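Local coordinates for 3-polyprenyl-4-hydroxybenzoate decarboxylase and related decarboxylases (Pelotomaculum thermopropionicum SI, PDB 6H6V), which is a flavin- and metal-binding member of the UbiD decarboxylase family and probably catalyses the reversible decarboxylation of aromatic acids, such as furandicarboxylate to furoate, at residues 133-138 with 148-153; 144-149 with 209-214; 306-311 with 351-356; 314-319 with 343-348. One frame throughout, in Å; residues are numbered along the deposited sequence.

Interaction 1. Residues 133-138 with 148-153; sequences AAILIA and VSIHRL. With K (potassium ion), chain B; FMN (flavin mononucleotide), chain C.
The imidazole of His151 meets Leu136 obliquely: CD2 lies 4.1 Å from Leu136 CB. At the ring edge and in its plane, His151 NE2 shares a hydrogen bond with Ser149 OG at 2.6 Å. The ring's ND1 is bonded to the backbone oxygen of Leu164. Polar partners therefore hold both ring nitrogens and fix the rotation of the ring. O2 of FMN lies 3.6 Å from His151 ND1, in an oblique approach. With an alanine here, Ser149 OG and Leu164 O would probably each lose a partner, and a gap would open between Leu136 and the flavin. The backbones pair as an antiparallel hairpin of strands 130-139 and 146-157. Leu136 N donates to Ser149 O at 2.7 Å, nearly along the C=O axis, and Ser149 N donates back to Leu136 O. On the other side of the sheet, Ile135 CB packs on Val148 CG1 at 3.8 Å. Val148 CG1 stands anti to its own backbone N (chi1 -170°), and CG2 turns to Ile137 CG1. Helix 194-200 packs against Ile135 and Ile150. Ile150 N donates to FMN O2' at 2.7 Å, and the same hydroxyl donates to Ile150 O. Arg152 N reaches FMN O4 at 2.8 Å. The buried hairpin thus binds the cofactor largely through backbone groups, and Val148 O adds a long bond to potassium.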
# COMPACT_ATOMS: atom_id res chain seq x y z
N ALA F 133 -30.36 34.51 -1.42
CA ALA F 133 -29.86 35.16 -0.20
C ALA F 133 -30.92 35.35 0.89
O ALA F 133 -30.78 36.22 1.76
CB ALA F 133 -29.23 36.49 -0.55
N ALA F 134 -31.96 34.51 0.89
CA ALA F 134 -33.02 34.61 1.88
C ALA F 134 -32.75 33.71 3.07
O ALA F 134 -32.66 32.49 2.90
CB ALA F 134 -34.36 34.23 1.25
N ILE F 135 -32.62 34.29 4.26
CA ILE F 135 -32.66 33.49 5.48
C ILE F 135 -34.10 33.00 5.68
O ILE F 135 -35.04 33.74 5.44
CB ILE F 135 -32.13 34.21 6.74
CG1 ILE F 135 -32.97 35.41 7.15
CG2 ILE F 135 -30.71 34.65 6.51
CD1 ILE F 135 -32.63 35.93 8.53
N LEU F 136 -34.24 31.74 6.07
CA LEU F 136 -35.55 31.14 6.28
C LEU F 136 -35.70 30.86 7.76
O LEU F 136 -34.90 30.11 8.34
CB LEU F 136 -35.66 29.85 5.48
CG LEU F 136 -37.00 29.10 5.51
CD1 LEU F 136 -37.17 28.24 4.25
CD2 LEU F 136 -37.16 28.24 6.75
N ILE F 137 -36.73 31.45 8.36
CA ILE F 137 -37.03 31.30 9.79
C ILE F 137 -38.26 30.42 9.97
O ILE F 137 -39.24 30.56 9.23
CB ILE F 137 -37.26 32.67 10.44
CG1 ILE F 137 -36.03 33.56 10.20
CG2 ILE F 137 -37.50 32.53 11.93
CD1 ILE F 137 -36.35 35.05 10.13
N ALA F 138 -38.21 29.52 10.94
CA ALA F 138 -39.32 28.61 11.23
C ALA F 138 -39.26 28.14 12.67
O ALA F 138 -38.18 28.10 13.25
CB ALA F 138 -39.26 27.41 10.31
N VAL F 148 -32.98 29.07 11.96
CA VAL F 148 -32.68 29.86 10.78
C VAL F 148 -31.71 29.05 9.91
O VAL F 148 -30.74 28.46 10.43
CB VAL F 148 -32.03 31.21 11.13
CG1 VAL F 148 -31.94 32.11 9.91
CG2 VAL F 148 -32.82 31.91 12.22
N SER F 149 -31.97 29.03 8.61
CA SER F 149 -31.07 28.43 7.62
C SER F 149 -31.32 29.12 6.30
O SER F 149 -32.33 29.79 6.14
CB SER F 149 -31.34 26.93 7.49
OG SER F 149 -32.72 26.61 7.43
N ILE F 150 -30.40 28.95 5.35
CA ILE F 150 -30.55 29.53 4.03
C ILE F 150 -30.82 28.42 3.03
O ILE F 150 -30.16 27.39 3.07
CB ILE F 150 -29.28 30.30 3.60
CG1 ILE F 150 -29.00 31.45 4.57
CG2 ILE F 150 -29.44 30.83 2.18
CD1 ILE F 150 -27.72 32.20 4.30
N HIS F 151 -31.79 28.62 2.14
CA HIS F 151 -32.17 27.61 1.15
C HIS F 151 -32.45 28.24 -0.17
O HIS F 151 -33.07 29.30 -0.22
CB HIS F 151 -33.42 26.86 1.59
CG HIS F 151 -33.30 26.22 2.93
ND1 HIS F 151 -33.04 24.89 3.08
CD2 HIS F 151 -33.35 26.74 4.18
CE1 HIS F 151 -32.94 24.60 4.37
NE2 HIS F 151 -33.12 25.71 5.06
N ARG F 152 -31.99 27.60 -1.24
CA ARG F 152 -32.27 28.09 -2.58
C ARG F 152 -33.77 27.94 -2.89
O ARG F 152 -34.41 26.97 -2.48
CB ARG F 152 -31.42 27.38 -3.63
CG ARG F 152 -31.83 25.95 -3.96
CD ARG F 152 -30.90 25.39 -5.01
NE ARG F 152 -31.34 24.08 -5.46
CZ ARG F 152 -30.55 23.02 -5.66
NH1 ARG F 152 -29.24 23.05 -5.44
NH2 ARG F 152 -31.12 21.89 -6.07
N LEU F 153 -34.32 28.94 -3.57
CA LEU F 153 -35.75 29.00 -3.83
C LEU F 153 -35.94 29.29 -5.30
O LEU F 153 -35.66 30.40 -5.76
CB LEU F 153 -36.41 30.07 -2.97
CG LEU F 153 -36.20 29.89 -1.47
CD1 LEU F 153 -36.41 31.19 -0.71
CD2 LEU F 153 -37.11 28.80 -0.94
K K B . -28.18 26.68 11.13
N1 FMN C . -29.04 24.19 2.47
C2 FMN C . -30.01 23.51 1.82
O2 FMN C . -30.50 22.50 2.39
N3 FMN C . -30.46 23.88 0.60
C4 FMN C . -29.99 24.95 -0.05
O4 FMN C . -30.42 25.32 -1.18
C4A FMN C . -28.94 25.72 0.62
N5 FMN C . -28.45 26.79 0.04
C5A FMN C . -27.50 27.50 0.64
C6 FMN C . -27.06 28.61 -0.05
C7 FMN C . -26.09 29.40 0.51
C7M FMN C . -25.73 30.57 -0.36
C8 FMN C . -25.50 29.07 1.87
C8M FMN C . -24.42 29.87 2.55
C9 FMN C . -25.97 27.95 2.54
C9A FMN C . -26.96 27.14 1.98
N10 FMN C . -27.49 26.00 2.61
C10 FMN C . -28.47 25.28 1.93
C1' FMN C . -27.00 25.49 3.90
C2' FMN C . -27.80 25.76 5.14
O2' FMN C . -28.43 27.05 5.18
C3' FMN C . -26.78 25.71 6.24
O3' FMN C . -25.99 24.54 6.13
C4' FMN C . -27.44 25.78 7.57
O4' FMN C . -26.32 25.84 8.50
C5' FMN C . -28.45 24.64 7.84
O5' FMN C . -28.45 24.34 9.26
P FMN C . -29.69 24.16 10.29
O1P FMN C . -30.56 23.18 9.54
O2P FMN C . -29.00 23.73 11.57
O3P FMN C . -30.32 25.51 10.44
O HOH W 1 -32.34 32.00 -0.78
O HOH W 2 -34.46 26.87 9.35

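Interaction 2. Residues 144-149 with 209-214; sequences GVRNVS and DELEIA. With MN (manganese (II) ion), chain D; K (potassium ion), chain B; FMN (flavin mononucleotide), chain C.
Arg146 and Asp209 cross at a slant, with guanidinium and carboxylate planes 68° apart. Their salt bridge joins Arg146 NE to Asp209 OD2 at 2.7 Å, but the hydrogen bond within it is bent and weak. Arg146 NH1 has a second acidic partner in Glu233. The other oxygen of Asp209, OD1, caps helix 210-217 by accepting from Leu211 N. Leu211 crosses Arg146 at about a right angle and brings CD1 to 3.6 Å from Arg146 NE. It also crosses Val148 at about a right angle, its CG 3.7 Å from Val148 CG2. Deeper in, the Asn147 amide and the Glu210 carboxylate are turned 83° apart, nearly perpendicular. Asn147 OD1 and Glu210 OE2 both bind manganese, at 2.2 and 2.1 Å. A bend in the Glu210 chain (chi2 96°) accompanies this reach, while OE1 accepts from Val148 N at 2.8 Å, from above the carboxylate plane. Asn147 ND2 donates to FMN O3P at 2.8 Å. One amide thus links metal and phosphate. His169 completes the protein ligands of manganese. Potassium binds both Glu210 OE2 and the FMN phosphate, so strand and helix end together form the metal and phosphate end of the UbiD flavin site.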
# COMPACT_ATOMS: atom_id res chain seq x y z
N GLY F 144 -41.91 24.73 19.72
CA GLY F 144 -42.04 26.17 19.44
C GLY F 144 -40.75 26.98 19.26
O GLY F 144 -40.82 28.16 18.92
N VAL F 145 -39.59 26.37 19.47
CA VAL F 145 -38.31 27.09 19.35
C VAL F 145 -37.93 27.23 17.87
O VAL F 145 -38.23 26.35 17.05
CB VAL F 145 -37.17 26.40 20.15
CG1 VAL F 145 -36.71 25.08 19.49
CG2 VAL F 145 -36.01 27.36 20.35
N ARG F 146 -37.26 28.34 17.53
CA ARG F 146 -37.03 28.65 16.12
C ARG F 146 -35.62 28.39 15.61
O ARG F 146 -34.65 28.34 16.36
CB ARG F 146 -37.50 30.07 15.77
CG ARG F 146 -36.59 31.18 16.18
CD ARG F 146 -37.17 32.54 15.86
NE ARG F 146 -36.51 33.49 16.76
CZ ARG F 146 -37.09 34.38 17.56
NH1 ARG F 146 -38.40 34.58 17.57
NH2 ARG F 146 -36.31 35.12 18.35
N ASN F 147 -35.56 28.23 14.29
CA ASN F 147 -34.35 27.88 13.55
C ASN F 147 -34.22 28.84 12.38
O ASN F 147 -35.22 29.37 11.88
CB ASN F 147 -34.44 26.44 13.04
CG ASN F 147 -33.13 25.93 12.46
OD1 ASN F 147 -32.24 25.47 13.17
ND2 ASN F 147 -33.03 25.97 11.13
N VAL F 148 -32.98 29.07 11.96
CA VAL F 148 -32.68 29.86 10.78
C VAL F 148 -31.71 29.05 9.91
O VAL F 148 -30.74 28.46 10.43
CB VAL F 148 -32.03 31.21 11.13
CG1 VAL F 148 -31.94 32.11 9.91
CG2 VAL F 148 -32.82 31.91 12.22
N SER F 149 -31.97 29.03 8.61
CA SER F 149 -31.07 28.43 7.62
C SER F 149 -31.32 29.12 6.30
O SER F 149 -32.33 29.79 6.14
CB SER F 149 -31.34 26.93 7.49
OG SER F 149 -32.72 26.61 7.43
N ASP F 209 -31.49 29.00 18.79
CA ASP F 209 -32.01 30.00 17.88
C ASP F 209 -30.84 30.81 17.28
O ASP F 209 -30.14 31.55 17.98
CB ASP F 209 -32.96 30.89 18.68
CG ASP F 209 -33.71 31.90 17.84
OD1 ASP F 209 -33.44 32.05 16.62
OD2 ASP F 209 -34.61 32.56 18.43
N GLU F 210 -30.66 30.69 15.97
CA GLU F 210 -29.57 31.40 15.30
C GLU F 210 -29.75 32.91 15.24
O GLU F 210 -28.76 33.64 15.09
CB GLU F 210 -29.35 30.85 13.89
CG GLU F 210 -28.79 29.43 13.90
CD GLU F 210 -29.83 28.33 13.75
OE1 GLU F 210 -31.03 28.60 13.97
OE2 GLU F 210 -29.45 27.20 13.37
N LEU F 211 -30.98 33.40 15.37
CA LEU F 211 -31.19 34.85 15.51
C LEU F 211 -30.55 35.33 16.80
O LEU F 211 -30.01 36.43 16.85
CB LEU F 211 -32.67 35.22 15.48
CG LEU F 211 -33.35 35.00 14.13
CD1 LEU F 211 -34.83 35.32 14.21
CD2 LEU F 211 -32.72 35.83 13.03
N GLU F 212 -30.58 34.49 17.83
CA GLU F 212 -29.93 34.82 19.10
C GLU F 212 -28.39 34.74 18.97
O GLU F 212 -27.67 35.49 19.65
CB GLU F 212 -30.50 33.97 20.27
CG GLU F 212 -32.00 34.24 20.49
CD GLU F 212 -32.60 33.54 21.72
OE1 GLU F 212 -32.14 32.44 22.09
OE2 GLU F 212 -33.55 34.08 22.32
N ILE F 213 -27.90 33.86 18.09
CA ILE F 213 -26.47 33.84 17.77
C ILE F 213 -26.10 35.12 17.03
O ILE F 213 -25.05 35.71 17.30
CB ILE F 213 -26.07 32.60 16.95
CG1 ILE F 213 -26.25 31.36 17.82
CG2 ILE F 213 -24.61 32.71 16.48
CD1 ILE F 213 -26.16 30.06 17.06
N ALA F 214 -26.95 35.54 16.10
CA ALA F 214 -26.72 36.77 15.36
C ALA F 214 -26.68 37.97 16.28
O ALA F 214 -25.80 38.81 16.15
CB ALA F 214 -27.78 36.98 14.29
MN MN D . -30.10 25.18 13.54
K K B . -28.18 26.68 11.13
N1 FMN C . -29.04 24.19 2.47
C2 FMN C . -30.01 23.51 1.82
O2 FMN C . -30.50 22.50 2.39
N3 FMN C . -30.46 23.88 0.60
C4 FMN C . -29.99 24.95 -0.05
O4 FMN C . -30.42 25.32 -1.18
C4A FMN C . -28.94 25.72 0.62
N5 FMN C . -28.45 26.79 0.04
C5A FMN C . -27.50 27.50 0.64
C6 FMN C . -27.06 28.61 -0.05
C7 FMN C . -26.09 29.40 0.51
C7M FMN C . -25.73 30.57 -0.36
C8 FMN C . -25.50 29.07 1.87
C8M FMN C . -24.42 29.87 2.55
C9 FMN C . -25.97 27.95 2.54
C9A FMN C . -26.96 27.14 1.98
N10 FMN C . -27.49 26.00 2.61
C10 FMN C . -28.47 25.28 1.93
C1' FMN C . -27.00 25.49 3.90
C2' FMN C . -27.80 25.76 5.14
O2' FMN C . -28.43 27.05 5.18
C3' FMN C . -26.78 25.71 6.24
O3' FMN C . -25.99 24.54 6.13
C4' FMN C . -27.44 25.78 7.57
O4' FMN C . -26.32 25.84 8.50
C5' FMN C . -28.45 24.64 7.84
O5' FMN C . -28.45 24.34 9.26
P FMN C . -29.69 24.16 10.29
O1P FMN C . -30.56 23.18 9.54
O2P FMN C . -29.00 23.73 11.57
O3P FMN C . -30.32 25.51 10.44
O HOH W 3 -29.72 25.29 15.87

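Interaction 3. Residues 306-311 with 351-356; sequences AVLLQT and FAAFTS
Ser356 OG donates to Ala353 O at 2.6 Å, within helix 345-356, and Leu308 CD1 of the partner helix rests 3.5 Å from Ser356 OG. The bond folds the serine hydroxyl back onto its own helix. It fits a first torsion that sets OG between the backbone N and the carbonyl carbon (chi1 73°). Leu308 CD1 also touches Ala353, at 3.6 Å from its CA and 3.9 Å from its CB. This methyl therefore lies against the small residues Ala353 and Ser356. The leucine also packs on Val322 and Leu324 of strand 319-324.

The two helices, 294-315 and 345-356, belong to the C-terminal domain of the UbiD fold. Their axes come within 8.6 Å, and their directions differ by 139°, closer to antiparallel than to parallel. Both helices pack on its mixed sheet, Ala353 touching Val363 of strand 362-367. No hydrogen bond crosses between the two segments.

Thr311 fills the next part of the interface. Its CG2 is turned anti to the backbone N (chi1 of OG1 -48°) and lies 3.4 Å from Ala352 O. Ala352 CB in turn comes to 3.5 Å from Thr311 O. Thr311 OG1 is hydrogen-bonded to Gln314 of the second subunit. Were a glycine here, Gln314 of the second subunit would probably lose its hydroxyl partner and a gap would open beside Ala352. Thr355, whose side-chain position is doubtful, lies near Thr355 of the second subunit, and Phe351 and Phe354 meet each other's counterparts there.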
# COMPACT_ATOMS: atom_id res chain seq x y z
N ALA F 306 -14.71 27.52 12.12
CA ALA F 306 -14.85 27.65 13.56
C ALA F 306 -14.95 26.29 14.25
O ALA F 306 -14.39 26.11 15.32
CB ALA F 306 -16.06 28.50 13.89
N VAL F 307 -15.65 25.35 13.63
CA VAL F 307 -15.75 23.98 14.15
C VAL F 307 -14.44 23.21 13.95
O VAL F 307 -14.01 22.47 14.84
CB VAL F 307 -16.92 23.20 13.47
CG1 VAL F 307 -16.92 21.73 13.83
CG2 VAL F 307 -18.22 23.81 13.87
N LEU F 308 -13.86 23.35 12.76
CA LEU F 308 -12.62 22.68 12.41
C LEU F 308 -11.53 23.03 13.41
O LEU F 308 -10.81 22.15 13.86
CB LEU F 308 -12.21 23.07 10.99
CG LEU F 308 -10.89 22.54 10.40
CD1 LEU F 308 -10.84 21.04 10.43
CD2 LEU F 308 -10.71 23.03 8.97
N LEU F 309 -11.43 24.30 13.79
CA LEU F 309 -10.44 24.74 14.76
C LEU F 309 -10.61 24.04 16.10
O LEU F 309 -9.63 23.56 16.67
CB LEU F 309 -10.47 26.26 14.97
CG LEU F 309 -9.48 26.87 15.99
CD1 LEU F 309 -8.04 26.49 15.67
CD2 LEU F 309 -9.60 28.38 16.00
N GLN F 310 -11.85 24.00 16.60
CA GLN F 310 -12.14 23.34 17.87
C GLN F 310 -11.82 21.85 17.85
O GLN F 310 -11.25 21.32 18.81
CB GLN F 310 -13.60 23.55 18.29
CG GLN F 310 -13.92 24.94 18.80
CD GLN F 310 -15.42 25.17 19.03
OE1 GLN F 310 -16.25 25.01 18.14
NE2 GLN F 310 -15.76 25.58 20.23
N THR F 311 -12.16 21.18 16.74
CA THR F 311 -11.95 19.75 16.58
C THR F 311 -10.48 19.41 16.49
O THR F 311 -10.01 18.49 17.15
CB THR F 311 -12.65 19.24 15.30
OG1 THR F 311 -13.99 19.74 15.25
CG2 THR F 311 -12.69 17.73 15.27
N PHE F 351 -6.66 13.54 11.21
CA PHE F 351 -7.82 12.77 11.63
C PHE F 351 -8.88 13.72 12.16
O PHE F 351 -10.04 13.58 11.82
CB PHE F 351 -7.49 11.75 12.72
CG PHE F 351 -6.49 10.71 12.32
CD1 PHE F 351 -6.59 10.06 11.10
CD2 PHE F 351 -5.48 10.33 13.20
CE1 PHE F 351 -5.69 9.08 10.75
CE2 PHE F 351 -4.56 9.37 12.85
CZ PHE F 351 -4.66 8.75 11.62
N ALA F 352 -8.48 14.69 12.97
CA ALA F 352 -9.42 15.68 13.47
C ALA F 352 -10.09 16.46 12.35
O ALA F 352 -11.29 16.70 12.39
CB ALA F 352 -8.76 16.62 14.46
N ALA F 353 -9.33 16.83 11.33
CA ALA F 353 -9.90 17.53 10.19
C ALA F 353 -10.98 16.70 9.52
O ALA F 353 -12.06 17.23 9.21
CB ALA F 353 -8.82 17.92 9.19
N PHE F 354 -10.73 15.41 9.36
CA PHE F 354 -11.75 14.52 8.79
C PHE F 354 -12.98 14.40 9.68
O PHE F 354 -14.08 14.31 9.16
CB PHE F 354 -11.21 13.12 8.49
CG PHE F 354 -10.15 13.07 7.41
CD1 PHE F 354 -10.26 13.82 6.26
CD2 PHE F 354 -9.06 12.22 7.55
CE1 PHE F 354 -9.28 13.74 5.28
CE2 PHE F 354 -8.08 12.13 6.57
CZ PHE F 354 -8.18 12.90 5.44
N THR F 355 -12.82 14.46 11.00
CA THR F 355 -13.97 14.27 11.87
C THR F 355 -14.79 15.55 12.03
O THR F 355 -15.96 15.49 12.41
CB THR F 355 -13.65 13.59 13.24
OG1 THR F 355 -13.66 14.53 14.32
CG2 THR F 355 -12.37 12.92 13.21
N SER F 356 -14.20 16.70 11.70
CA SER F 356 -14.93 17.97 11.71
C SER F 356 -16.15 17.92 10.79
O SER F 356 -17.20 18.43 11.13
CB SER F 356 -14.02 19.14 11.31
OG SER F 356 -13.73 19.14 9.93

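Interaction 4. Residues 314-319 with 343-348; sequences QAVPTV and EGEAKN
Val316 sits against Glu345 and reaches it with both methyls. CG2 lies 3.6 Å from Glu345 O, at the start of helix 345-356. CG1 lies 3.8 Å from Glu345 OE2 and also touches the carboxylate carbon. The two side chains cross at a slant; the two methyls between them touch both the backbone oxygen and the carboxylate. CG1 is placed there by a torsion that sets it anti to the valine's backbone N (chi1 -180°).

One turn further along the helix, Ala315 CB meets the backbone oxygen of Asn348 at 3.7 Å. Thr318 and Glu345 cross at about a right angle, with Thr318 OG1 4.1 Å from Glu345 OE2. Between the two segments no hydrogen bond forms, and the contact is one of van der Waals packing.

Polar partners nearby position both sides. Glu345 OE1 accepts from the backbone N of Lys341 and of His342, in the loop that leads into its helix. An extended chain beyond CG carries the carboxylate out to the loop, where these two bonds hold it with OE2 turned to Val316. Thr318 OG1 is hydrogen-bonded to Glu339 O, beside strand 333-338. A type I turn from Val316 to Val319 carries the chain from the end of helix 294-315 into strand 319-324. It is closed by Val319 N bonding to Val316 O at 3.1 Å.

Further out, Met399 of the second subunit packs on Glu345 and Asn348. The contact thus joins the start of helix 345-356 to a helix-turn-strand connection into strand 319-324, at the edge of this chain's mixed sheet in the UbiD C-terminal domain.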
# COMPACT_ATOMS: atom_id res chain seq x y z
N GLN F 314 -8.77 19.59 19.88
CA GLN F 314 -8.90 18.39 20.69
C GLN F 314 -7.73 17.43 20.52
O GLN F 314 -7.22 16.90 21.48
CB GLN F 314 -10.22 17.68 20.39
CG GLN F 314 -10.44 16.42 21.21
CD GLN F 314 -11.88 15.96 21.26
OE1 GLN F 314 -12.29 15.27 22.20
NE2 GLN F 314 -12.65 16.33 20.24
N ALA F 315 -7.33 17.19 19.28
CA ALA F 315 -6.23 16.28 18.97
C ALA F 315 -4.85 16.93 19.16
O ALA F 315 -3.92 16.28 19.60
CB ALA F 315 -6.36 15.78 17.54
N VAL F 316 -4.74 18.20 18.77
CA VAL F 316 -3.50 18.94 18.78
C VAL F 316 -3.75 20.29 19.46
O VAL F 316 -4.16 21.25 18.80
CB VAL F 316 -2.99 19.16 17.35
CG1 VAL F 316 -1.67 19.93 17.37
CG2 VAL F 316 -2.82 17.83 16.66
N PRO F 317 -3.52 20.37 20.79
CA PRO F 317 -3.85 21.60 21.53
C PRO F 317 -3.13 22.85 21.04
O PRO F 317 -3.67 23.95 21.16
CB PRO F 317 -3.44 21.27 22.97
CG PRO F 317 -3.37 19.78 23.03
CD PRO F 317 -2.95 19.34 21.67
N THR F 318 -1.92 22.67 20.50
CA THR F 318 -1.10 23.77 19.94
C THR F 318 -1.37 24.12 18.46
O THR F 318 -0.55 24.75 17.80
CB THR F 318 0.40 23.46 20.15
OG1 THR F 318 0.72 22.16 19.60
CG2 THR F 318 0.73 23.49 21.64
N VAL F 319 -2.52 23.72 17.92
CA VAL F 319 -2.94 24.20 16.59
C VAL F 319 -2.92 25.71 16.60
O VAL F 319 -3.40 26.32 17.56
CB VAL F 319 -4.36 23.71 16.21
CG1 VAL F 319 -5.43 24.23 17.17
CG2 VAL F 319 -4.70 24.10 14.79
N GLU F 343 6.26 14.35 17.94
CA GLU F 343 6.38 13.78 16.61
C GLU F 343 5.12 12.95 16.31
O GLU F 343 4.51 12.37 17.22
CB GLU F 343 7.70 13.02 16.40
CG GLU F 343 7.95 12.60 14.92
CD GLU F 343 8.10 13.74 13.87
OE1 GLU F 343 9.20 14.32 13.75
OE2 GLU F 343 7.15 14.00 13.09
N GLY F 344 4.69 12.99 15.04
CA GLY F 344 3.44 12.38 14.63
C GLY F 344 2.20 13.27 14.66
O GLY F 344 1.22 12.97 13.98
N GLU F 345 2.24 14.38 15.43
CA GLU F 345 1.05 15.20 15.67
C GLU F 345 0.28 15.57 14.40
O GLU F 345 -0.94 15.66 14.43
CB GLU F 345 1.38 16.49 16.44
CG GLU F 345 0.83 16.51 17.85
CD GLU F 345 1.26 17.74 18.69
OE1 GLU F 345 2.23 18.45 18.31
OE2 GLU F 345 0.61 18.02 19.74
N ALA F 346 0.97 15.81 13.30
CA ALA F 346 0.30 16.18 12.08
C ALA F 346 -0.71 15.14 11.60
O ALA F 346 -1.77 15.51 11.11
CB ALA F 346 1.31 16.43 11.00
N LYS F 347 -0.40 13.86 11.74
CA LYS F 347 -1.34 12.80 11.33
C LYS F 347 -2.63 12.89 12.15
O LYS F 347 -3.74 12.75 11.62
CB LYS F 347 -0.76 11.38 11.47
CG LYS F 347 0.59 11.10 10.82
CD LYS F 347 0.55 11.18 9.31
CE LYS F 347 1.79 10.62 8.66
NZ LYS F 347 3.08 11.12 9.23
N ASN F 348 -2.48 13.15 13.45
CA ASN F 348 -3.61 13.22 14.37
C ASN F 348 -4.46 14.46 14.05
O ASN F 348 -5.68 14.43 14.19
CB ASN F 348 -3.14 13.24 15.83
CG ASN F 348 -2.29 12.04 16.21
OD1 ASN F 348 -2.66 11.30 17.08
ND2 ASN F 348 -1.16 11.86 15.57

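Interactions 1 and 2 share Val148 and Ser149 on strand 146-157, and both touch potassium and FMN. Both are buried and rich in polar bonds: interaction 1 is strand pairing, interaction 2 a strand against a capped helix with manganese. Interactions 3 and 4 belong to the C-terminal domain and use the same two helices, 294-315 and 345-356. They touch where Ala315 meets Ala352. No hydrogen bond crosses between the segments of either, and both reach the second subunit. Interaction 3 is buried; interaction 4 is partly exposed and lies farther from the chain centre. Polar and metal bonds thus hold the cofactor site, whereas the helix contacts near the subunit interface rely mainly on van der Waals packing.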